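Local coordinates for cupin 2, conserved barrel domain protein (Shewanella frigidimarina, PDB 2PFW) that is of unknown function but adopts the RmlC-like cupin barrel, and probably resembles the KdgF-type cupins that act on sugar-derived compounds, at residues Gln56-Val61 against Leu100-Ser105. Numbering follows the deposited sequence.
With EDO (1,2-ethanediol), chain C.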
loop_
_atom_site.group_PDB
_atom_site.type_symbol
_atom_site.label_atom_id
_atom_site.label_comp_id
_atom_site.label_asym_id
_atom_site.label_seq_id
_atom_site.Cartn_x
_atom_site.Cartn_y
_atom_site.Cartn_z
ATOM N N GLN A 56 1.782 -3.396 -10.136
ATOM C CA GLN A 56 2.334 -2.513 -9.107
ATOM C C GLN A 56 1.368 -1.360 -8.846
ATOM O O GLN A 56 0.912 -0.699 -9.782
ATOM C CB GLN A 56 3.712 -1.979 -9.494
ATOM C CG GLN A 56 4.313 -1.004 -8.493
ATOM C CD GLN A 56 5.601 -0.368 -8.975
ATOM O OE1 GLN A 56 6.423 -0.976 -9.661
ATOM N NE2 GLN A 56 5.800 0.893 -8.610
ATOM N N VAL A 57 1.060 -1.129 -7.571
ATOM C CA VAL A 57 0.348 0.097 -7.182
ATOM C C VAL A 57 1.217 0.830 -6.164
ATOM O O VAL A 57 1.804 0.199 -5.285
ATOM C CB VAL A 57 -1.053 -0.187 -6.648
ATOM C CG1 VAL A 57 -1.856 1.091 -6.443
ATOM C CG2 VAL A 57 -1.820 -1.093 -7.608
ATOM N N SER A 58 1.327 2.148 -6.311
ATOM C CA SER A 58 2.241 2.927 -5.482
ATOM C C SER A 58 1.497 4.122 -4.882
ATOM O O SER A 58 0.657 4.740 -5.533
ATOM C CB SER A 58 3.451 3.389 -6.288
ATOM O OG SER A 58 4.549 2.514 -6.209
ATOM N N TYR A 59 1.819 4.415 -3.626
ATOM C CA TYR A 59 1.215 5.514 -2.888
ATOM C C TYR A 59 2.300 6.476 -2.403
ATOM O O TYR A 59 3.326 6.027 -1.895
ATOM C CB TYR A 59 0.404 5.012 -1.689
ATOM C CG TYR A 59 -0.235 6.146 -0.909
ATOM C CD1 TYR A 59 -1.368 6.785 -1.368
ATOM C CD2 TYR A 59 0.315 6.568 0.301
ATOM C CE1 TYR A 59 -1.955 7.820 -0.657
ATOM C CE2 TYR A 59 -0.263 7.600 1.014
ATOM C CZ TYR A 59 -1.390 8.218 0.533
ATOM O OH TYR A 59 -1.958 9.249 1.252
ATOM N N VAL A 60 2.077 7.782 -2.562
ATOM C CA VAL A 60 3.080 8.724 -2.063
ATOM C C VAL A 60 2.788 9.062 -0.599
ATOM O O VAL A 60 1.778 9.693 -0.308
ATOM C CB VAL A 60 3.161 10.015 -2.890
ATOM C CG1 VAL A 60 4.368 10.837 -2.445
ATOM C CG2 VAL A 60 3.255 9.729 -4.380
ATOM N N VAL A 61 3.675 8.620 0.285
ATOM C CA VAL A 61 3.551 8.946 1.705
ATOM C C VAL A 61 3.984 10.394 1.917
ATOM O O VAL A 61 3.211 11.195 2.447
ATOM C CB VAL A 61 4.376 8.012 2.597
ATOM C CG1 VAL A 61 4.446 8.555 4.013
ATOM C CG2 VAL A 61 3.780 6.609 2.581
ATOM N N LEU A 100 7.630 6.367 -0.358
ATOM C CA LEU A 100 6.663 5.659 -1.179
ATOM C C LEU A 100 6.219 4.352 -0.503
ATOM O O LEU A 100 7.021 3.706 0.162
ATOM C CB LEU A 100 7.227 5.269 -2.539
ATOM C CG LEU A 100 7.246 6.286 -3.667
ATOM C CD1 LEU A 100 7.781 5.626 -4.937
ATOM C CD2 LEU A 100 5.875 6.886 -3.909
ATOM N N ILE A 101 4.971 3.963 -0.705
ATOM C CA ILE A 101 4.562 2.576 -0.471
ATOM C C ILE A 101 4.396 1.867 -1.812
ATOM O O ILE A 101 3.496 2.203 -2.573
ATOM C CB ILE A 101 3.266 2.504 0.361
ATOM C CG1 ILE A 101 3.254 3.398 1.598
ATOM C CG2 ILE A 101 2.962 1.046 0.684
ATOM C CD1 ILE A 101 3.415 2.799 2.968
ATOM N N ASP A 102 5.280 0.927 -2.098
ATOM C CA ASP A 102 5.199 0.135 -3.322
ATOM C C ASP A 102 4.553 -1.218 -3.002
ATOM O O ASP A 102 5.086 -1.918 -2.143
ATOM C CB ASP A 102 6.570 -0.094 -3.942
ATOM C CG ASP A 102 7.190 1.086 -4.655
ATOM O OD1 ASP A 102 6.481 2.021 -5.071
ATOM O OD2 ASP A 102 8.429 1.091 -4.818
ATOM N N THR A 103 3.464 -1.535 -3.683
ATOM C CA THR A 103 2.848 -2.852 -3.581
ATOM C C THR A 103 2.800 -3.551 -4.936
ATOM O O THR A 103 2.526 -2.907 -5.948
ATOM C CB THR A 103 1.423 -2.749 -3.014
ATOM O OG1 THR A 103 0.489 -2.449 -4.048
ATOM C CG2 THR A 103 1.360 -1.588 -2.022
ATOM N N PHE A 104 3.062 -4.849 -4.925
ATOM C CA PHE A 104 3.182 -5.671 -6.118
ATOM C C PHE A 104 2.315 -6.925 -6.054
ATOM O O PHE A 104 2.290 -7.578 -5.007
ATOM C CB PHE A 104 4.640 -6.112 -6.302
ATOM C CG PHE A 104 5.602 -4.936 -6.327
ATOM C CD1 PHE A 104 5.791 -4.224 -7.500
ATOM C CD2 PHE A 104 6.282 -4.567 -5.180
ATOM C CE1 PHE A 104 6.655 -3.145 -7.535
ATOM C CE2 PHE A 104 7.152 -3.496 -5.216
ATOM C CZ PHE A 104 7.336 -2.788 -6.390
ATOM N N SER A 105 1.631 -7.288 -7.137
ATOM C CA SER A 105 1.077 -8.636 -7.222
ATOM C C SER A 105 1.850 -9.489 -8.248
ATOM O O SER A 105 1.821 -8.894 -9.379
ATOM C CB SER A 105 -0.402 -8.700 -7.584
ATOM O OG SER A 105 -0.822 -10.057 -7.423
HETATM C C1 EDO C . 8.898 2.326 -7.284
HETATM O O1 EDO C . 7.649 2.950 -7.590
HETATM C C2 EDO C . 9.733 3.272 -6.431
HETATM O O2 EDO C . 10.631 2.515 -5.613
#
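L100 lays its CD2 methyl against V60 on the barrel's inner face, with CG2 of V60 and CD2 of L100 3.9 Å apart and the two side chains crossing at a slant. I101 follows in a hydrogen-bonded antiparallel pair with Y59, its N donating to Y59 O at 2.9 Å while Y59 N returns a bond to I101 O. On the outer face CG1 of I101 presses on CG2 of V61 at 3.4 Å, tighter than usual for two carbons. D102, paired with S58, turns its carboxylate inward to a bound 1,2-ethanediol, probably from the crystallisation liquor; the modelled separations round that carboxylate are doubtfully short. T103 grips V57 O twice: its N lies 2.9 Å from V57 O, and its OG1 reaches V57 O from a position tilted out of the carbonyl plane. That hydroxyl sits between backbone N and carbonyl carbon (chi1 84°), which turns it to the neighbouring strand; V57 N completes the pair with T103 O at 2.8 Å. F104 runs alongside the extended Q56, amide and ring planes 71° apart, and OE1 of Q56 meets the ring edge 3.0 Å from F104 CE1. OE1 also takes a weak bond from H52, and NE2 gives a weak one to the diol, so an alanine here would probably leave the F104 edge without its amide neighbour and H52 without that weak acceptor. The two strands, 167° apart in direction, are adjacent in the larger antiparallel sheet, 98-105 bordered by strand 34-41 and 55-61 by strand 81-84; F65 of strand 65-69 covers L100 and V60 from the facing sheet, while Y59 and I101 pack on I101 and Y59 of the second subunit, and NZ of K38 of the second subunit hydrogen-bonds Y59 OH.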